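Local coordinates for protein F01G10.3, confirmed by transcript evidence (Caenorhabditis elegans, PDB 3K6J) that probably acts as the NAD-dependent 3-hydroxyacyl-CoA dehydrogenase part of a multifunctional enzyme and binds a zinc ion, at residues A58-G63 with F81-N86; A76-F81 with E220-L225. All coordinates share one frame; numbering follows the deposited sequence.

Contact 1 (A58-G63 with F81-N86); sequences AIIGGG and FLVVRN
Ile59 is held by strand 81-83 through both its backbone N-H and its C=O: its N donates to Phe81 O at 2.9 Å, and its O accepts from Val83 N. Two residues on, Gly61 N reaches Val83 O at 2.7 Å, so three nearly straight bonds, with N-H...O angles of 167-169°, zip the two strands together in parallel. Side chains pair across this backbone on alternating faces. Ala58 and Ile60 lie with Phe81 and Val83 on one face, Ile59 and Leu82 on the other. The CG of Leu82 stands anti to its backbone N (chi1 -180°), which brings CD1 to 3.9 Å from Ile59 CG2 and to 3.5 Å from Gly61 O. Past the strands, Val84 CG1 presses on Gly62 CA at 3.6 Å, in the space any CB at Gly62 would need. A water accepts from Gly62 N and, weakly, from Arg85 N. Gly61 and Gly63 fit the GxGxxG pattern of a Rossmann dinucleotide-binding turn, consistent with the predicted NAD binding. With helix 64-75 between them, strands 56-60 and 79-83 form a beta-alpha-beta unit; Met69 and Ala70 of the helix pack on Ile59, strand 133-136 bonds the other edge of strand 56-60, and strand 119-122 flanks strand 79-83.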
# COMPACT_ATOMS: atom_id res chain seq x y z
N ALA A 58 -15.84 0.04 -15.73
CA ALA A 58 -15.26 -1.09 -16.42
C ALA A 58 -13.81 -1.21 -16.03
O ALA A 58 -13.11 -0.22 -15.89
CB ALA A 58 -15.42 -0.99 -17.98
N ILE A 59 -13.39 -2.44 -15.81
CA ILE A 59 -12.03 -2.76 -15.45
C ILE A 59 -11.55 -3.69 -16.57
O ILE A 59 -12.14 -4.76 -16.79
CB ILE A 59 -11.94 -3.50 -14.10
CG1 ILE A 59 -12.56 -2.69 -12.92
CG2 ILE A 59 -10.50 -3.95 -13.84
CD1 ILE A 59 -11.77 -1.44 -12.49
N ILE A 60 -10.50 -3.28 -17.27
CA ILE A 60 -10.02 -4.08 -18.39
C ILE A 60 -8.82 -4.89 -17.96
O ILE A 60 -7.81 -4.33 -17.48
CB ILE A 60 -9.72 -3.20 -19.63
CG1 ILE A 60 -10.91 -2.30 -19.93
CG2 ILE A 60 -9.40 -4.06 -20.86
CD1 ILE A 60 -10.59 -1.20 -20.95
N GLY A 61 -8.95 -6.21 -18.07
CA GLY A 61 -7.88 -7.12 -17.66
C GLY A 61 -8.26 -7.94 -16.44
O GLY A 61 -8.68 -7.38 -15.41
N GLY A 62 -8.10 -9.27 -16.53
CA GLY A 62 -8.49 -10.18 -15.44
C GLY A 62 -7.37 -10.76 -14.58
O GLY A 62 -7.52 -11.84 -13.97
N GLY A 63 -6.23 -10.07 -14.55
CA GLY A 63 -5.19 -10.34 -13.55
C GLY A 63 -5.61 -10.01 -12.12
O GLY A 63 -6.74 -9.62 -11.84
N PHE A 81 -18.22 -3.89 -15.17
CA PHE A 81 -17.82 -4.86 -16.17
C PHE A 81 -16.37 -5.21 -15.95
O PHE A 81 -15.52 -4.34 -15.78
CB PHE A 81 -18.03 -4.30 -17.58
CG PHE A 81 -19.45 -3.93 -17.86
CD1 PHE A 81 -20.34 -4.88 -18.39
CD2 PHE A 81 -19.93 -2.64 -17.58
CE1 PHE A 81 -21.67 -4.54 -18.63
CE2 PHE A 81 -21.24 -2.29 -17.84
CZ PHE A 81 -22.12 -3.25 -18.36
N LEU A 82 -16.08 -6.50 -15.95
CA LEU A 82 -14.71 -6.95 -15.91
C LEU A 82 -14.42 -7.56 -17.29
O LEU A 82 -14.92 -8.63 -17.64
CB LEU A 82 -14.51 -7.92 -14.74
CG LEU A 82 -13.12 -8.51 -14.52
CD1 LEU A 82 -12.05 -7.44 -14.41
CD2 LEU A 82 -13.17 -9.42 -13.29
N VAL A 83 -13.64 -6.83 -18.08
CA VAL A 83 -13.41 -7.15 -19.49
C VAL A 83 -12.11 -7.92 -19.63
O VAL A 83 -11.03 -7.38 -19.38
CB VAL A 83 -13.39 -5.87 -20.35
CG1 VAL A 83 -13.18 -6.19 -21.84
CG2 VAL A 83 -14.67 -5.03 -20.09
N VAL A 84 -12.23 -9.19 -20.01
CA VAL A 84 -11.10 -10.11 -19.97
C VAL A 84 -10.98 -10.91 -21.30
O VAL A 84 -11.91 -10.98 -22.06
CB VAL A 84 -11.29 -11.10 -18.81
CG1 VAL A 84 -11.42 -10.35 -17.46
CG2 VAL A 84 -12.53 -11.99 -19.04
N ARG A 85 -9.82 -11.51 -21.55
CA ARG A 85 -9.65 -12.38 -22.73
C ARG A 85 -10.41 -13.70 -22.60
O ARG A 85 -11.02 -14.19 -23.55
CB ARG A 85 -8.19 -12.67 -23.03
CG ARG A 85 -7.28 -11.46 -23.06
CD ARG A 85 -6.34 -11.54 -21.91
NE ARG A 85 -5.07 -12.12 -22.29
CZ ARG A 85 -4.06 -12.30 -21.45
NH1 ARG A 85 -4.17 -11.93 -20.18
NH2 ARG A 85 -2.91 -12.82 -21.88
N ASN A 86 -10.38 -14.29 -21.41
CA ASN A 86 -11.03 -15.57 -21.20
C ASN A 86 -12.03 -15.52 -20.04
O ASN A 86 -11.65 -15.60 -18.88
CB ASN A 86 -9.95 -16.63 -20.99
CG ASN A 86 -10.51 -18.04 -20.97
OD1 ASN A 86 -11.72 -18.25 -20.86
ND2 ASN A 86 -9.61 -19.02 -21.06
O HOH W 1 -7.43 -10.64 -19.21

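Contact 2 (A76-F81 with E220-L225); sequences AGIETF and ESIKKL. With PO4 (phosphate ion), chain B.
Ile78 and Ala76 converge on one methyl group, Ile222 CG2, which lies 3.6 Å from Ile78 CD1 and equally close to Ala76 CB. The CG2 of Ile222 is anti to its carbonyl carbon, while CG1 takes the position between backbone N and carbonyl carbon (chi1 69°); this sets CG2 against Ala76 and Ile78. The isoleucine side chains cross at about a right angle, and Phe73 of helix 64-75 also packs on Ile222. The solvent side is exposed Ser221, which offers carbon-to-oxygen touches: Ile78 CD1 meets its OG, itself bonded to Ala218 O, and Ala76 CB its backbone O. Both segments carry a Schellman motif, with Gly77 closing helix 64-75 and Lys223 closing helix 209-221. Beyond the apolar patch, Lys224 NZ donates to phosphate O2 at 3.1 Å and weakly to O4, and it also bonds Ala193 O and Ile196 O. A methionine in place of Lys224 would probably leave those two carbonyls without their shared donor and the phosphate without this one. The anion probably came from the crystallisation liquor. The chemistry thus separates: mainly methyl packing joins the turn after helix 64-75 to the end of helix 209-221, while the lysine, presumably charged, serves the anion and carbonyls nearby.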
# COMPACT_ATOMS: atom_id res chain seq x y z
N ALA A 76 -19.51 -2.16 -3.67
CA ALA A 76 -20.17 -0.90 -3.37
C ALA A 76 -21.55 -0.76 -4.05
O ALA A 76 -22.20 0.25 -3.89
CB ALA A 76 -19.28 0.25 -3.78
N GLY A 77 -21.96 -1.76 -4.82
CA GLY A 77 -23.22 -1.69 -5.58
C GLY A 77 -23.13 -0.95 -6.91
O GLY A 77 -24.14 -0.48 -7.44
N ILE A 78 -21.92 -0.82 -7.44
CA ILE A 78 -21.76 -0.15 -8.72
C ILE A 78 -21.64 -1.22 -9.81
O ILE A 78 -20.82 -2.15 -9.69
CB ILE A 78 -20.53 0.82 -8.72
CG1 ILE A 78 -20.78 1.98 -7.73
CG2 ILE A 78 -20.24 1.37 -10.13
CD1 ILE A 78 -19.52 2.65 -7.23
N GLU A 79 -22.44 -1.06 -10.87
CA GLU A 79 -22.38 -1.95 -12.02
C GLU A 79 -20.98 -1.93 -12.59
O GLU A 79 -20.50 -0.87 -13.03
CB GLU A 79 -23.39 -1.50 -13.09
CG GLU A 79 -23.59 -2.54 -14.19
CD GLU A 79 -24.17 -1.96 -15.47
OE1 GLU A 79 -23.68 -0.89 -15.95
OE2 GLU A 79 -25.13 -2.58 -16.01
N THR A 80 -20.32 -3.09 -12.56
CA THR A 80 -18.92 -3.21 -12.94
C THR A 80 -18.73 -4.29 -14.01
O THR A 80 -19.02 -5.47 -13.78
CB THR A 80 -18.03 -3.55 -11.68
OG1 THR A 80 -18.28 -2.59 -10.65
CG2 THR A 80 -16.54 -3.56 -12.02
N PHE A 81 -18.22 -3.89 -15.17
CA PHE A 81 -17.82 -4.86 -16.17
C PHE A 81 -16.37 -5.21 -15.95
O PHE A 81 -15.52 -4.34 -15.78
CB PHE A 81 -18.03 -4.30 -17.58
CG PHE A 81 -19.45 -3.93 -17.86
CD1 PHE A 81 -20.34 -4.88 -18.39
CD2 PHE A 81 -19.93 -2.64 -17.58
CE1 PHE A 81 -21.67 -4.54 -18.63
CE2 PHE A 81 -21.24 -2.29 -17.84
CZ PHE A 81 -22.12 -3.25 -18.36
N GLU A 220 -14.17 7.46 -3.28
CA GLU A 220 -14.88 7.71 -2.04
C GLU A 220 -16.16 6.91 -1.97
O GLU A 220 -16.48 6.34 -0.93
CB GLU A 220 -15.14 9.20 -1.80
CG GLU A 220 -13.86 9.97 -1.54
CD GLU A 220 -13.99 11.48 -1.78
OE1 GLU A 220 -15.00 11.95 -2.40
OE2 GLU A 220 -13.07 12.22 -1.35
N SER A 221 -16.86 6.80 -3.10
CA SER A 221 -18.13 6.06 -3.13
C SER A 221 -17.89 4.57 -2.88
O SER A 221 -18.80 3.85 -2.49
CB SER A 221 -18.89 6.31 -4.46
OG SER A 221 -18.27 5.59 -5.55
N ILE A 222 -16.67 4.10 -3.08
CA ILE A 222 -16.37 2.69 -2.82
C ILE A 222 -15.60 2.49 -1.52
O ILE A 222 -15.06 1.42 -1.28
CB ILE A 222 -15.68 1.98 -4.03
CG1 ILE A 222 -14.25 2.50 -4.25
CG2 ILE A 222 -16.57 2.11 -5.27
CD1 ILE A 222 -13.45 1.78 -5.35
N LYS A 223 -15.62 3.52 -0.68
CA LYS A 223 -15.02 3.49 0.64
C LYS A 223 -13.49 3.36 0.58
O LYS A 223 -12.87 2.79 1.48
CB LYS A 223 -15.65 2.38 1.51
CG LYS A 223 -17.17 2.36 1.46
CD LYS A 223 -17.79 3.26 2.54
CE LYS A 223 -18.07 4.68 2.03
NZ LYS A 223 -18.56 5.60 3.14
N LYS A 224 -12.90 3.88 -0.48
CA LYS A 224 -11.45 4.01 -0.56
C LYS A 224 -11.05 5.44 -0.20
O LYS A 224 -11.89 6.35 -0.20
CB LYS A 224 -10.95 3.67 -1.96
CG LYS A 224 -11.21 2.23 -2.35
CD LYS A 224 -10.27 1.29 -1.62
CE LYS A 224 -10.33 -0.08 -2.19
NZ LYS A 224 -9.68 -1.05 -1.25
N LEU A 225 -9.77 5.64 0.06
CA LEU A 225 -9.27 6.95 0.45
C LEU A 225 -8.21 7.42 -0.56
O LEU A 225 -7.03 7.09 -0.44
CB LEU A 225 -8.72 6.91 1.89
CG LEU A 225 -9.73 6.61 3.03
CD1 LEU A 225 -8.98 6.15 4.25
CD2 LEU A 225 -10.61 7.78 3.44
P PO4 B . -11.95 -0.91 1.71
O1 PO4 B . -13.14 -0.36 2.46
O2 PO4 B . -11.17 0.24 1.13
O3 PO4 B . -11.05 -1.69 2.64
O4 PO4 B . -12.43 -1.81 0.59

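The centres of contacts 1 and 2 lie 16 Å apart, both within the region related to the NAD-binding domain of 3-hydroxyacyl-CoA dehydrogenases. Along the chain their segments alternate: 58-63, 76-81, 81-86, then 220-225. Phe81 belongs to both ranges but touches its opposite segment only in contact 1, where strand 79-83 pairs with strand 56-60; contact 2 is made by the turn leading into that strand, which meets the end of helix 209-221. The two also touch directly, Ile59 CG1 lying 4.2 Å from Thr80 CG2. As a worked example of Rossmann architecture, contact 1 is local, closing one beta-alpha-beta unit of the mixed sheet, whereas contact 2 bridges 139 residues and ties that unit to the helix preceding the sheet's outermost strand 225-229.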